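Local coordinates for antifreeze protein (Marinomonas primoryensis, PDB 5JUH) that forms the calcium-binding C-terminal RTX domain of a giant adhesin that binds its Antarctic bacterium to diatoms and ice, and is probably linked to type I secretion, at residues Leu121-Leu126 / Ile188-Asn193; Asp86-Leu91 / Asn107-Thr112; Val76-Asp81 / Ile96-Asp101; Thr112-Ala117 / Ser172-Asn177; Glu92-Phe97 / Ala116-Leu121. One frame throughout, in Å; residues are numbered along the deposited sequence. Where two conformers were deposited one is given.

Interaction 1 of 5, residues Leu121-Leu126 / Ile188-Asn193; sequences LDLTDL and IKVIYN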
# COMPACT_ATOMS: atom_id res chain seq x y z
N LEU A 121 -2.38 2.51 1.25
CA LEU A 121 -1.44 2.55 0.16
C LEU A 121 -2.18 2.74 -1.17
O LEU A 121 -3.08 1.99 -1.51
CB LEU A 121 -0.73 1.22 0.06
CG LEU A 121 0.01 0.72 1.32
CD1 LEU A 121 0.61 -0.65 1.09
CD2 LEU A 121 1.15 1.70 1.66
N ASP A 122 -1.78 3.76 -1.92
CA ASP A 122 -2.30 3.94 -3.28
C ASP A 122 -1.38 3.18 -4.24
O ASP A 122 -0.25 3.63 -4.47
CB ASP A 122 -2.46 5.43 -3.62
CG ASP A 122 -3.08 5.65 -5.01
OD1 ASP A 122 -2.95 4.75 -5.86
OD2 ASP A 122 -3.73 6.71 -5.19
N LEU A 123 -1.90 2.09 -4.73
CA LEU A 123 -1.08 1.23 -5.56
C LEU A 123 -1.45 1.28 -7.04
O LEU A 123 -1.07 0.44 -7.73
CB LEU A 123 -1.24 -0.27 -5.10
CG LEU A 123 -0.77 -0.45 -3.63
CD1 LEU A 123 -0.89 -1.94 -3.30
CD2 LEU A 123 0.71 -0.01 -3.41
N THR A 124 -2.22 2.27 -7.39
CA THR A 124 -2.67 2.39 -8.81
C THR A 124 -1.54 2.27 -9.82
O THR A 124 -1.68 1.58 -10.75
CB THR A 124 -3.40 3.73 -9.02
OG1 THR A 124 -4.48 3.86 -8.09
CG2 THR A 124 -3.98 3.82 -10.45
N ASP A 125 -0.43 2.93 -9.52
CA ASP A 125 0.67 2.88 -10.50
C ASP A 125 1.32 1.51 -10.65
O ASP A 125 1.82 1.19 -11.66
CB ASP A 125 1.75 3.91 -10.08
CG ASP A 125 2.74 4.20 -11.21
OD1 ASP A 125 2.30 4.61 -12.23
OD2 ASP A 125 3.87 4.01 -10.97
N LEU A 126 1.25 0.70 -9.64
CA LEU A 126 1.78 -0.65 -9.73
C LEU A 126 0.86 -1.63 -10.42
O LEU A 126 1.28 -2.66 -10.82
CB LEU A 126 2.07 -1.16 -8.27
CG LEU A 126 3.30 -0.36 -7.83
CD1 LEU A 126 3.14 0.75 -6.90
CD2 LEU A 126 4.38 -1.28 -7.50
N ILE A 188 -5.19 -4.61 4.93
CA ILE A 188 -4.68 -3.25 4.63
C ILE A 188 -5.63 -2.56 3.70
O ILE A 188 -6.31 -3.23 2.88
CB ILE A 188 -3.25 -3.23 4.05
CG1 ILE A 188 -3.17 -3.85 2.74
CG2 ILE A 188 -2.24 -3.71 5.06
CD1 ILE A 188 -1.97 -3.34 1.96
N LYS A 189 -5.63 -1.25 3.78
CA LYS A 189 -6.41 -0.41 2.89
C LYS A 189 -5.58 -0.10 1.60
O LYS A 189 -4.47 0.44 1.72
CB LYS A 189 -6.83 0.83 3.59
CG LYS A 189 -7.75 0.52 4.76
CD LYS A 189 -8.42 1.72 5.37
CE LYS A 189 -7.41 2.59 6.06
NZ LYS A 189 -8.11 3.62 6.97
N VAL A 190 -6.10 -0.46 0.44
CA VAL A 190 -5.44 -0.29 -0.83
C VAL A 190 -6.34 0.57 -1.69
O VAL A 190 -7.57 0.31 -1.79
CB VAL A 190 -5.22 -1.62 -1.53
CG1 VAL A 190 -4.74 -1.44 -2.94
CG2 VAL A 190 -4.34 -2.50 -0.71
N ILE A 191 -5.75 1.63 -2.26
CA ILE A 191 -6.46 2.56 -3.16
C ILE A 191 -6.07 2.22 -4.63
O ILE A 191 -4.92 2.01 -4.94
CB ILE A 191 -6.15 4.00 -2.82
CG1 ILE A 191 -6.78 4.31 -1.41
CG2 ILE A 191 -6.73 4.93 -3.85
CD1 ILE A 191 -6.14 5.49 -0.77
N TYR A 192 -7.09 2.07 -5.46
CA TYR A 192 -6.91 1.87 -6.88
C TYR A 192 -7.93 2.82 -7.56
O TYR A 192 -9.12 2.79 -7.30
CB TYR A 192 -7.23 0.44 -7.26
CG TYR A 192 -7.10 0.12 -8.75
CD1 TYR A 192 -5.88 -0.06 -9.29
CD2 TYR A 192 -8.17 0.09 -9.63
CE1 TYR A 192 -5.73 -0.31 -10.63
CE2 TYR A 192 -8.00 -0.16 -10.92
CZ TYR A 192 -6.77 -0.36 -11.42
OH TYR A 192 -6.58 -0.70 -12.81
N ASN A 193 -7.38 3.72 -8.38
CA ASN A 193 -8.25 4.72 -9.07
C ASN A 193 -9.18 5.48 -8.09
O ASN A 193 -10.34 5.65 -8.35
CB ASN A 193 -9.02 4.04 -10.18
CG ASN A 193 -8.18 3.70 -11.37
OD1 ASN A 193 -7.15 4.27 -11.63
ND2 ASN A 193 -8.74 2.86 -12.21

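Interaction 2 of 5, residues Asp86-Leu91 / Asn107-Thr112; sequences DTLTGL and NIDTIT. With CA (calcium ion), chain E; CA (calcium ion), chain H; CA (calcium ion), chain D; CA (calcium ion), chain G.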
# COMPACT_ATOMS: atom_id res chain seq x y z
N ASP A 86 12.95 7.39 -1.41
CA ASP A 86 12.47 8.41 -0.46
C ASP A 86 12.05 7.72 0.83
O ASP A 86 11.61 6.58 0.76
CB ASP A 86 11.25 9.16 -1.01
CG ASP A 86 11.50 9.95 -2.27
OD1 ASP A 86 11.87 11.10 -2.18
OD2 ASP A 86 11.29 9.42 -3.34
N THR A 87 12.21 8.43 1.93
CA THR A 87 11.71 7.90 3.22
C THR A 87 10.43 8.69 3.52
O THR A 87 10.46 9.89 3.62
CB THR A 87 12.84 8.12 4.28
OG1 THR A 87 13.96 7.39 3.79
CG2 THR A 87 12.44 7.63 5.55
N LEU A 88 9.36 7.99 3.71
CA LEU A 88 8.03 8.56 3.87
C LEU A 88 7.58 8.24 5.28
O LEU A 88 7.63 7.07 5.69
CB LEU A 88 6.97 7.94 2.88
CG LEU A 88 7.43 7.98 1.38
CD1 LEU A 88 6.27 7.31 0.58
CD2 LEU A 88 7.59 9.37 0.93
N THR A 89 7.11 9.22 6.02
CA THR A 89 6.59 9.01 7.37
C THR A 89 5.24 9.76 7.53
O THR A 89 5.20 10.98 7.34
CB THR A 89 7.62 9.59 8.41
OG1 THR A 89 8.88 8.92 8.21
CG2 THR A 89 7.18 9.38 9.82
N GLY A 90 4.19 9.06 7.92
CA GLY A 90 2.88 9.71 7.97
C GLY A 90 2.57 10.42 9.30
O GLY A 90 1.77 11.36 9.32
N LEU A 91 3.19 9.93 10.37
CA LEU A 91 2.87 10.39 11.70
C LEU A 91 1.41 10.03 12.01
O LEU A 91 0.85 9.09 11.43
CB LEU A 91 3.33 11.81 11.97
CG LEU A 91 4.83 12.06 11.82
CD1 LEU A 91 5.16 13.52 12.16
CD2 LEU A 91 5.69 11.11 12.63
N ASN A 107 15.20 0.86 -5.97
CA ASN A 107 14.85 2.23 -5.97
C ASN A 107 13.53 2.51 -5.30
O ASN A 107 13.05 3.61 -5.31
CB ASN A 107 14.77 2.77 -7.42
CG ASN A 107 16.08 2.85 -8.10
OD1 ASN A 107 17.15 2.95 -7.47
ND2 ASN A 107 16.04 2.86 -9.41
N ILE A 108 12.95 1.48 -4.68
CA ILE A 108 11.64 1.67 -4.05
C ILE A 108 11.75 2.44 -2.74
O ILE A 108 12.76 2.45 -2.08
CB ILE A 108 10.88 0.34 -3.78
CG1 ILE A 108 11.52 -0.49 -2.72
CG2 ILE A 108 10.71 -0.45 -5.05
CD1 ILE A 108 10.87 -1.81 -2.44
N ASP A 109 10.64 3.13 -2.41
CA ASP A 109 10.57 3.93 -1.19
C ASP A 109 10.50 3.10 0.12
O ASP A 109 10.08 1.97 0.11
CB ASP A 109 9.41 4.88 -1.25
CG ASP A 109 9.57 5.88 -2.41
OD1 ASP A 109 10.75 6.31 -2.81
OD2 ASP A 109 8.43 6.28 -2.91
N THR A 110 10.89 3.77 1.21
CA THR A 110 10.69 3.26 2.57
C THR A 110 9.51 4.02 3.17
O THR A 110 9.45 5.27 3.11
CB THR A 110 11.92 3.45 3.37
OG1 THR A 110 12.98 2.68 2.84
CG2 THR A 110 11.68 3.08 4.84
N ILE A 111 8.58 3.27 3.76
CA ILE A 111 7.51 3.84 4.57
C ILE A 111 7.87 3.48 6.00
O ILE A 111 7.85 2.29 6.33
CB ILE A 111 6.11 3.32 4.18
CG1 ILE A 111 5.80 3.73 2.71
CG2 ILE A 111 5.10 3.90 5.17
CD1 ILE A 111 4.60 3.00 2.20
N THR A 112 8.19 4.46 6.80
CA THR A 112 8.75 4.16 8.12
C THR A 112 7.70 3.69 9.14
O THR A 112 8.11 2.84 9.97
CB THR A 112 9.49 5.28 8.75
OG1 THR A 112 8.59 6.31 9.09
CG2 THR A 112 10.59 5.89 7.86
CA CA E . 11.13 7.55 -4.78
CA CA H . -0.41 12.19 9.28
CA CA D . 11.65 11.50 -4.64
CA CA G . -0.47 7.76 10.05
O HOH W 1 10.89 5.26 -5.62
O HOH W 2 8.84 8.05 -5.00
O HOH W 3 11.04 13.56 -3.64
O HOH W 4 13.99 11.82 -4.51
O HOH W 5 11.95 12.79 -6.55

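Interaction 3 of 5, residues Val76-Asp81 / Ile96-Asp101; sequences VLFGGD and IFILND. With CA (calcium ion), chain D; CA (calcium ion), chain C.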
# COMPACT_ATOMS: atom_id res chain seq x y z
N VAL A 76 -1.47 13.04 2.49
CA VAL A 76 -1.27 12.22 1.29
C VAL A 76 0.22 12.49 0.99
O VAL A 76 0.66 13.60 0.73
CB VAL A 76 -2.17 12.68 0.11
CG1 VAL A 76 -1.86 11.88 -1.10
CG2 VAL A 76 -3.65 12.62 0.49
N LEU A 77 1.03 11.43 0.99
CA LEU A 77 2.48 11.49 0.89
C LEU A 77 2.90 10.78 -0.41
O LEU A 77 2.42 9.69 -0.75
CB LEU A 77 3.09 10.84 2.07
CG LEU A 77 3.46 11.73 3.26
CD1 LEU A 77 2.86 13.06 3.46
CD2 LEU A 77 3.46 10.91 4.55
N PHE A 78 3.84 11.39 -1.13
CA PHE A 78 4.28 10.85 -2.41
C PHE A 78 5.69 11.31 -2.69
O PHE A 78 5.97 12.49 -2.66
CB PHE A 78 3.34 11.37 -3.53
CG PHE A 78 3.70 10.92 -4.90
CD1 PHE A 78 3.97 9.59 -5.20
CD2 PHE A 78 3.67 11.84 -5.95
CE1 PHE A 78 4.19 9.18 -6.53
CE2 PHE A 78 3.89 11.43 -7.27
CZ PHE A 78 4.16 10.12 -7.56
N GLY A 79 6.54 10.36 -3.01
CA GLY A 79 8.00 10.72 -3.26
C GLY A 79 8.28 11.11 -4.73
O GLY A 79 9.40 11.39 -5.06
N GLY A 80 7.27 10.97 -5.59
CA GLY A 80 7.46 11.11 -7.04
C GLY A 80 7.48 9.89 -7.86
O GLY A 80 7.81 8.83 -7.37
N ASP A 81 7.19 10.04 -9.16
CA ASP A 81 7.41 8.91 -10.08
C ASP A 81 8.90 9.10 -10.51
O ASP A 81 9.20 9.64 -11.58
CB ASP A 81 6.50 8.91 -11.26
CG ASP A 81 5.10 8.58 -10.97
OD1 ASP A 81 4.80 7.80 -10.04
OD2 ASP A 81 4.17 9.17 -11.68
N ILE A 96 -2.31 8.46 3.41
CA ILE A 96 -2.22 7.67 2.17
C ILE A 96 -0.77 7.84 1.66
O ILE A 96 -0.28 8.95 1.49
CB ILE A 96 -3.18 8.20 1.09
CG1 ILE A 96 -4.61 8.01 1.56
CG2 ILE A 96 -2.89 7.56 -0.25
CD1 ILE A 96 -5.63 8.77 0.76
N PHE A 97 -0.13 6.72 1.43
CA PHE A 97 1.16 6.71 0.79
C PHE A 97 1.00 6.29 -0.63
O PHE A 97 0.54 5.20 -0.93
CB PHE A 97 2.16 5.72 1.51
CG PHE A 97 2.32 6.05 2.99
CD1 PHE A 97 3.32 6.88 3.41
CD2 PHE A 97 1.52 5.47 3.98
CE1 PHE A 97 3.51 7.20 4.74
CE2 PHE A 97 1.68 5.79 5.31
CZ PHE A 97 2.69 6.60 5.69
N ILE A 98 1.29 7.23 -1.54
CA ILE A 98 1.25 6.90 -2.98
C ILE A 98 2.53 6.34 -3.46
O ILE A 98 3.56 6.95 -3.20
CB ILE A 98 0.87 8.19 -3.81
CG1 ILE A 98 -0.45 8.81 -3.33
CG2 ILE A 98 0.79 7.83 -5.28
CD1 ILE A 98 -0.79 10.14 -4.02
N LEU A 99 2.52 5.19 -4.07
CA LEU A 99 3.75 4.52 -4.45
C LEU A 99 3.82 4.42 -5.99
O LEU A 99 2.88 4.12 -6.67
CB LEU A 99 3.79 3.08 -3.85
CG LEU A 99 3.92 3.21 -2.31
CD1 LEU A 99 3.82 1.78 -1.80
CD2 LEU A 99 5.27 3.73 -1.89
N ASN A 100 5.01 4.62 -6.46
CA ASN A 100 5.41 4.50 -7.87
C ASN A 100 5.93 3.13 -8.14
O ASN A 100 6.68 2.53 -7.36
CB ASN A 100 6.40 5.63 -8.22
CG ASN A 100 7.66 5.58 -7.41
OD1 ASN A 100 8.84 5.57 -8.02
ND2 ASN A 100 7.51 5.55 -6.11
N ASP A 101 5.70 2.68 -9.35
CA ASP A 101 6.26 1.41 -9.79
C ASP A 101 7.64 1.70 -10.42
O ASP A 101 7.76 2.35 -11.37
CB ASP A 101 5.33 0.91 -10.90
CG ASP A 101 5.59 -0.46 -11.33
OD1 ASP A 101 6.50 -1.14 -10.79
OD2 ASP A 101 4.90 -0.91 -12.38
CA CA D . 11.65 11.50 -4.64
CA CA C . 8.17 -2.74 -10.55
O HOH W 6 6.17 7.61 -2.99
O HOH W 7 9.12 -2.13 -8.48
O HOH W 8 7.16 -3.11 -8.39
O HOH W 9 8.16 -2.82 -12.95
O HOH W 10 7.05 -4.69 -10.84
O HOH W 11 9.85 -4.15 -10.71

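Interaction 4 of 5, residues Thr112-Ala117 / Ser172-Asn177; sequences TDFNAA and SNFDSN. With CA (calcium ion), chain B.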
# COMPACT_ATOMS: atom_id res chain seq x y z
N THR A 112 8.19 4.46 6.80
CA THR A 112 8.75 4.16 8.12
C THR A 112 7.70 3.69 9.14
O THR A 112 8.11 2.84 9.97
CB THR A 112 9.49 5.28 8.75
OG1 THR A 112 8.59 6.31 9.09
CG2 THR A 112 10.59 5.89 7.86
N ASP A 113 6.41 4.07 8.99
CA ASP A 113 5.51 3.94 10.09
C ASP A 113 4.11 3.57 9.57
O ASP A 113 3.09 4.16 10.05
CB ASP A 113 5.45 5.26 10.90
CG ASP A 113 4.78 6.42 10.06
OD1 ASP A 113 4.88 6.43 8.77
OD2 ASP A 113 4.20 7.30 10.74
N PHE A 114 4.02 2.59 8.66
CA PHE A 114 2.70 2.26 8.13
C PHE A 114 1.89 1.59 9.27
O PHE A 114 2.29 0.52 9.72
CB PHE A 114 2.82 1.31 6.96
CG PHE A 114 1.49 0.99 6.29
CD1 PHE A 114 0.96 1.93 5.46
CD2 PHE A 114 0.79 -0.18 6.51
CE1 PHE A 114 -0.21 1.73 4.84
CE2 PHE A 114 -0.44 -0.45 5.86
CZ PHE A 114 -0.91 0.55 5.06
N ASN A 115 0.72 2.14 9.54
CA ASN A 115 -0.19 1.58 10.54
C ASN A 115 -1.38 1.08 9.77
O ASN A 115 -2.24 1.86 9.34
CB ASN A 115 -0.56 2.65 11.55
CG ASN A 115 -1.51 2.16 12.59
OD1 ASN A 115 -2.04 1.05 12.53
ND2 ASN A 115 -1.84 3.00 13.53
N ALA A 116 -1.58 -0.23 9.75
CA ALA A 116 -2.59 -0.85 8.89
C ALA A 116 -4.02 -0.49 9.38
O ALA A 116 -4.98 -0.67 8.59
CB ALA A 116 -2.48 -2.38 8.80
N ALA A 117 -4.19 -0.17 10.67
CA ALA A 117 -5.52 0.22 11.14
C ALA A 117 -5.92 1.63 10.75
O ALA A 117 -7.11 1.97 10.86
CB ALA A 117 -5.51 0.21 12.65
N SER A 172 6.34 0.33 11.60
CA SER A 172 5.12 -0.16 10.95
C SER A 172 4.42 -1.20 11.82
O SER A 172 5.03 -1.89 12.65
CB SER A 172 5.51 -0.75 9.58
OG SER A 172 6.05 0.27 8.75
N ASN A 173 3.14 -1.36 11.55
CA ASN A 173 2.28 -2.27 12.35
C ASN A 173 1.23 -2.79 11.44
O ASN A 173 0.32 -1.98 11.07
CB ASN A 173 1.72 -1.61 13.53
CG ASN A 173 1.04 -2.57 14.45
OD1 ASN A 173 0.74 -3.68 14.13
ND2 ASN A 173 0.88 -2.15 15.68
N PHE A 174 1.21 -4.06 11.06
CA PHE A 174 0.20 -4.59 10.20
C PHE A 174 -1.02 -5.22 10.94
O PHE A 174 -1.86 -5.83 10.33
CB PHE A 174 0.82 -5.60 9.23
CG PHE A 174 1.50 -4.99 8.00
CD1 PHE A 174 2.35 -3.95 8.09
CD2 PHE A 174 1.25 -5.46 6.82
CE1 PHE A 174 2.94 -3.39 6.99
CE2 PHE A 174 1.89 -4.95 5.68
CZ PHE A 174 2.71 -3.90 5.79
N ASP A 175 -1.17 -4.93 12.20
CA ASP A 175 -2.32 -5.37 13.01
C ASP A 175 -3.44 -4.36 12.85
O ASP A 175 -3.54 -3.37 13.58
CB ASP A 175 -1.89 -5.45 14.43
CG ASP A 175 -3.09 -5.96 15.40
OD1 ASP A 175 -4.13 -6.55 14.92
OD2 ASP A 175 -2.88 -5.68 16.62
N SER A 176 -4.31 -4.61 11.88
CA SER A 176 -5.40 -3.63 11.57
C SER A 176 -6.52 -3.65 12.57
O SER A 176 -7.17 -2.66 12.79
CB SER A 176 -5.92 -3.84 10.18
OG SER A 176 -6.49 -5.14 9.98
N ASN A 177 -6.75 -4.81 13.15
CA ASN A 177 -7.93 -5.04 14.02
C ASN A 177 -7.66 -4.92 15.48
O ASN A 177 -8.58 -4.95 16.29
CB ASN A 177 -8.72 -6.29 13.60
CG ASN A 177 -7.99 -7.57 13.87
OD1 ASN A 177 -6.97 -7.56 14.53
ND2 ASN A 177 -8.48 -8.63 13.38
CA CA B . -4.78 -8.51 14.28
O HOH W 12 -5.89 -10.59 13.65

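Interaction 5 of 5, residues Glu92-Phe97 / Ala116-Leu121; sequences EGSDIF and AAEDAL. With CA (calcium ion), chain G; CA (calcium ion), chain I; CA (calcium ion), chain H.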
# COMPACT_ATOMS: atom_id res chain seq x y z
N GLU A 92 0.81 10.73 13.00
CA GLU A 92 -0.50 10.44 13.35
C GLU A 92 -1.48 10.73 12.22
O GLU A 92 -1.15 11.29 11.21
CB GLU A 92 -0.87 11.10 14.70
CG GLU A 92 -0.65 10.14 15.90
CD GLU A 92 -1.63 8.89 15.79
OE1 GLU A 92 -2.68 8.77 14.95
OE2 GLU A 92 -1.33 7.95 16.44
N GLY A 93 -2.70 10.29 12.42
CA GLY A 93 -3.69 10.38 11.43
C GLY A 93 -3.60 9.26 10.41
O GLY A 93 -2.69 8.46 10.42
N SER A 94 -4.58 9.24 9.51
CA SER A 94 -4.73 8.14 8.59
C SER A 94 -4.17 8.66 7.25
O SER A 94 -4.79 9.55 6.63
CB SER A 94 -6.18 7.81 8.38
OG SER A 94 -6.70 7.22 9.60
N ASP A 95 -2.99 8.20 6.87
CA ASP A 95 -2.22 8.79 5.77
C ASP A 95 -2.27 7.86 4.61
O ASP A 95 -2.16 6.63 4.74
CB ASP A 95 -0.78 9.02 6.27
CG ASP A 95 -0.74 9.92 7.47
OD1 ASP A 95 -1.23 11.05 7.38
OD2 ASP A 95 -0.33 9.46 8.52
N ILE A 96 -2.31 8.46 3.41
CA ILE A 96 -2.22 7.67 2.17
C ILE A 96 -0.77 7.84 1.66
O ILE A 96 -0.28 8.95 1.49
CB ILE A 96 -3.18 8.20 1.09
CG1 ILE A 96 -4.61 8.01 1.56
CG2 ILE A 96 -2.89 7.56 -0.25
CD1 ILE A 96 -5.63 8.77 0.76
N PHE A 97 -0.13 6.72 1.43
CA PHE A 97 1.16 6.71 0.79
C PHE A 97 1.00 6.29 -0.63
O PHE A 97 0.54 5.20 -0.93
CB PHE A 97 2.16 5.72 1.51
CG PHE A 97 2.32 6.05 2.99
CD1 PHE A 97 3.32 6.88 3.41
CD2 PHE A 97 1.52 5.47 3.98
CE1 PHE A 97 3.51 7.20 4.74
CE2 PHE A 97 1.68 5.79 5.31
CZ PHE A 97 2.69 6.60 5.69
N ALA A 116 -1.58 -0.23 9.75
CA ALA A 116 -2.59 -0.85 8.89
C ALA A 116 -4.02 -0.49 9.38
O ALA A 116 -4.98 -0.67 8.59
CB ALA A 116 -2.48 -2.38 8.80
N ALA A 117 -4.19 -0.17 10.67
CA ALA A 117 -5.52 0.22 11.14
C ALA A 117 -5.92 1.63 10.75
O ALA A 117 -7.11 1.97 10.86
CB ALA A 117 -5.51 0.21 12.65
N GLU A 118 -5.01 2.39 10.12
CA GLU A 118 -5.31 3.84 9.89
C GLU A 118 -4.87 4.28 8.45
O GLU A 118 -5.63 4.87 7.72
CB GLU A 118 -4.60 4.77 10.96
CG GLU A 118 -5.24 4.58 12.29
CD GLU A 118 -4.67 5.37 13.41
OE1 GLU A 118 -4.39 6.54 13.18
OE2 GLU A 118 -4.54 4.75 14.54
N ASP A 119 -3.63 3.97 8.09
CA ASP A 119 -3.05 4.41 6.86
C ASP A 119 -3.51 3.53 5.68
O ASP A 119 -4.14 2.50 5.84
CB ASP A 119 -1.53 4.32 7.02
CG ASP A 119 -0.97 5.20 8.09
OD1 ASP A 119 -1.42 6.33 8.42
OD2 ASP A 119 0.10 4.77 8.64
N ALA A 120 -3.13 3.97 4.45
CA ALA A 120 -3.50 3.26 3.23
C ALA A 120 -2.42 3.41 2.20
O ALA A 120 -1.63 4.28 2.29
CB ALA A 120 -4.80 3.83 2.68
N LEU A 121 -2.38 2.51 1.25
CA LEU A 121 -1.44 2.55 0.16
C LEU A 121 -2.18 2.74 -1.17
O LEU A 121 -3.08 1.99 -1.51
CB LEU A 121 -0.73 1.22 0.06
CG LEU A 121 0.01 0.72 1.32
CD1 LEU A 121 0.61 -0.65 1.09
CD2 LEU A 121 1.15 1.70 1.66
CA CA G . -0.47 7.76 10.05
CA CA I . -3.16 6.53 15.44
CA CA H . -0.41 12.19 9.28
O HOH W 13 1.62 6.83 9.40
O HOH W 14 -0.70 6.31 11.93
O HOH W 15 -2.04 4.69 16.39

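Interaction 1 of 5, residues Leu121-Leu126 / Ile188-Asn193
Leu121 and Ile191 bond backbone to backbone. Ile191 N donates to Leu121 O at 2.8 Å, and Leu121 N donates to Lys189 O at 3.0 Å. Leu123 N then reaches Ile191 O at 3.0 Å. The next link uses a side chain: Asn193 N donates to Thr124 OG1 at 2.9 Å, with 158° at the hydrogen. That hydroxyl donates a hydrogen bond to Asp122 OD1, 2.8 Å away on the syn side. Thr124 N meets the same OD1 at 3.0 Å, so this oxygen accepts twice. The second of these bonds closes an Asx turn. Asp122 holds CG anti to its backbone N (chi1 -176°), which turns the carboxylate toward the start of the helix. The turn lies where strand 120-122 gives way to helix 124-127, with Leu123 at the N-cap position. Strands 120-122 and 187-192 are parallel neighbours in a mixed sheet. On the face that carries Leu121 and Val190 the contact is apolar. Leu121 CD1 touches Ile188 CD1 at 3.8 Å, and Leu123 CD1 meets Val190 CG1 at 3.9 Å, these two side chains crossing at about a right angle. Elsewhere, Lys189 NZ bonds Glu118 O, and Tyr192 OH bonds Pro134 O.

Interaction 2 of 5, residues Asp86-Leu91 / Asn107-Thr112
Thr112 holds OG1 between its backbone N and carbonyl carbon (chi1 68°), while Thr89 holds OG1 beside its backbone N (chi1 -58°). These torsions bring the two hydroxyls together, and Thr89 OG1 and Thr112 OG1 hydrogen-bond at 2.8 Å. The same rotation of Thr112 sends CG2 to Thr87 CG2, 3.4 Å away, a tight methyl contact. At the other end, the Asp86 and Asp109 carboxylates converge on one calcium ion. Asp86 OD2 and Asp109 OD1 each bind it at 2.4 Å. Asp109 OD1 also accepts from Asp86 N at 2.8 Å, approached from above the carboxylate plane. Asp86 binds a second calcium ion through both of its oxygens, so OD2 bridges the two metals. Asp82 also takes part in both sites, with Leu84 at the first and Gly79 at the second. Between the threonine and aspartate ends the backbones pair in parallel. Leu88 N reaches Thr110 O at 2.8 Å, and Thr112 N reaches Leu88 O at 2.9 Å. Past the strand, Gly90 O and Leu91 O each bind a further calcium ion. This parallel pairing, with calcium bound at the turns at each end, fits the parallel beta-roll of RTX proteins. In the sheet, strand 87-89 lies between strands 68-69 and 110-111. Strand 163-168 follows on the far side of 110-111, and Leu88 and Ile111 pack onto Phe97 of strand 96-98.

Interaction 3 of 5, residues Val76-Asp81 / Ile96-Asp101
Leu77 pairs with Phe97, and Val76 with Ile96, where strands 76-78 and 96-98 run parallel. Their axes come within 4.8 Å at an angle of 23°. Leu77 bonds twice: its N donates to Ile96 O at 2.8 Å, and its O accepts from Ile98 N at 2.8 Å. Further along, a water carries the link, accepting from Gly79 N and donating to Ile98 O. Phe78 holds CG anti to its backbone N (chi1 179°), which lays the ring against Ile98. Its CD1 is 3.3 Å from Ile98 O, which sits at the ring edge, and 3.6 Å from Ile98 CG2. Val76 CG1 meets Ile98 CD1 at 3.6 Å. Gly79 O belongs to a calcium-bound turn completed by Asp82 and Asp86, consistent with the RTX beta-roll. Asp101 binds a separate ion with Thr102. Strand 76-78 is an outermost strand of its sheet. Strand 96-98 has strand 120-122 as its other neighbour, and Asn100 touches Asp125 of helix 124-127.

Interaction 4 of 5, residues Thr112-Ala117 / Ser172-Asn177
A single backbone bridge, between Asn115 and Asn173, joins two loops that run in nearly the same direction; the second loop leads into a calcium site. Asn173 N donates to Phe114 O at 2.8 Å, and Ala116 N donates to Asn173 O at 2.9 Å. Before the bridge, Phe114 N reaches Ser172 OG at 3.1 Å, a more bent bond with 143° at the hydrogen. Each asparagine also makes an Asx turn within its own loop: Asn115 OD1 accepts from Ala117 N, and Asn173 OD1 from Asp175 N. Both donors stand above the amide carbonyl plane. On the buried side, Phe114 CD2 touches Phe174 CE1 at 3.9 Å. Their ring planes are 57° apart, an oblique pairing. Phe114 has CG anti to its backbone N (chi1 -176°), which carries the ring in toward Ile188 and Phe97. Ala116 CB packs on Phe174 CA at 3.7 Å, and Ala117 CB lies 3.3 Å from Ser176 O. Ser176 OG bonds Ser187 N. Next to these contacts, Asp175 OD1 binds calcium at 2.2 Å and Asn177 OD1 at 2.4 Å. Val179, Gly181 and Asp186 also belong to this site.

Interaction 5 of 5, residues Glu92-Phe97 / Ala116-Leu121
The Phe97 ring turns its edge to the Asp119 carboxylate. Asp119 OD2 lies near the ring plane, 3.8 Å from Phe97 CE2, and the two planes are 87° apart. A water at the same edge donates to OD2, which also accepts from Asn115 N. The carboxylates of Glu92 and Glu118 are turned 34° from each other. Each grips one calcium ion with both oxygens, which brings Glu92 OE1 and Glu118 OE1 to 3.3 Å. Glu92 OE1 also accepts a hydrogen bond from Gly93 N at 3.0 Å. Asp119 OD1 binds a second calcium ion, at 2.4 Å, together with Asp95 OD2, Gly93 O and Leu91 O. The same OD1 accepts from Asp95 N at 2.9 Å on its anti side. Asp95 reaches a third calcium ion as well, shared with Glu92 O. Phe97 N to Ala120 O (3.0 Å) starts the parallel pairing. The turn of Gly90, Glu92, Gly93 and Asp95, whose carbonyls and carboxylate bind calcium just before strand 96-98, is characteristic of the RTX parallel beta-roll.

Along the chain, interaction 3 opens first, at strand 76-78. Interactions 2, 5, 4 and 1 open after it, in that order. Interactions 3, 5 and 1 join successive neighbours of one sheet: strands 76-78, 96-98, 120-122 and 187-192. Interaction 2 belongs to the other sheet, with its centre about 9 Å from that of interaction 3. These two share a calcium ion, and interactions 2 and 5 share two more. The centres of interactions 4 and 5 are about 8 Å apart, at the loops. Phe97, Ile111, Phe114 and Leu121 pack together between the two sheets. Calcium-bound turns thus connect the two sheets of the roll, and strand 187-192 continues one of them.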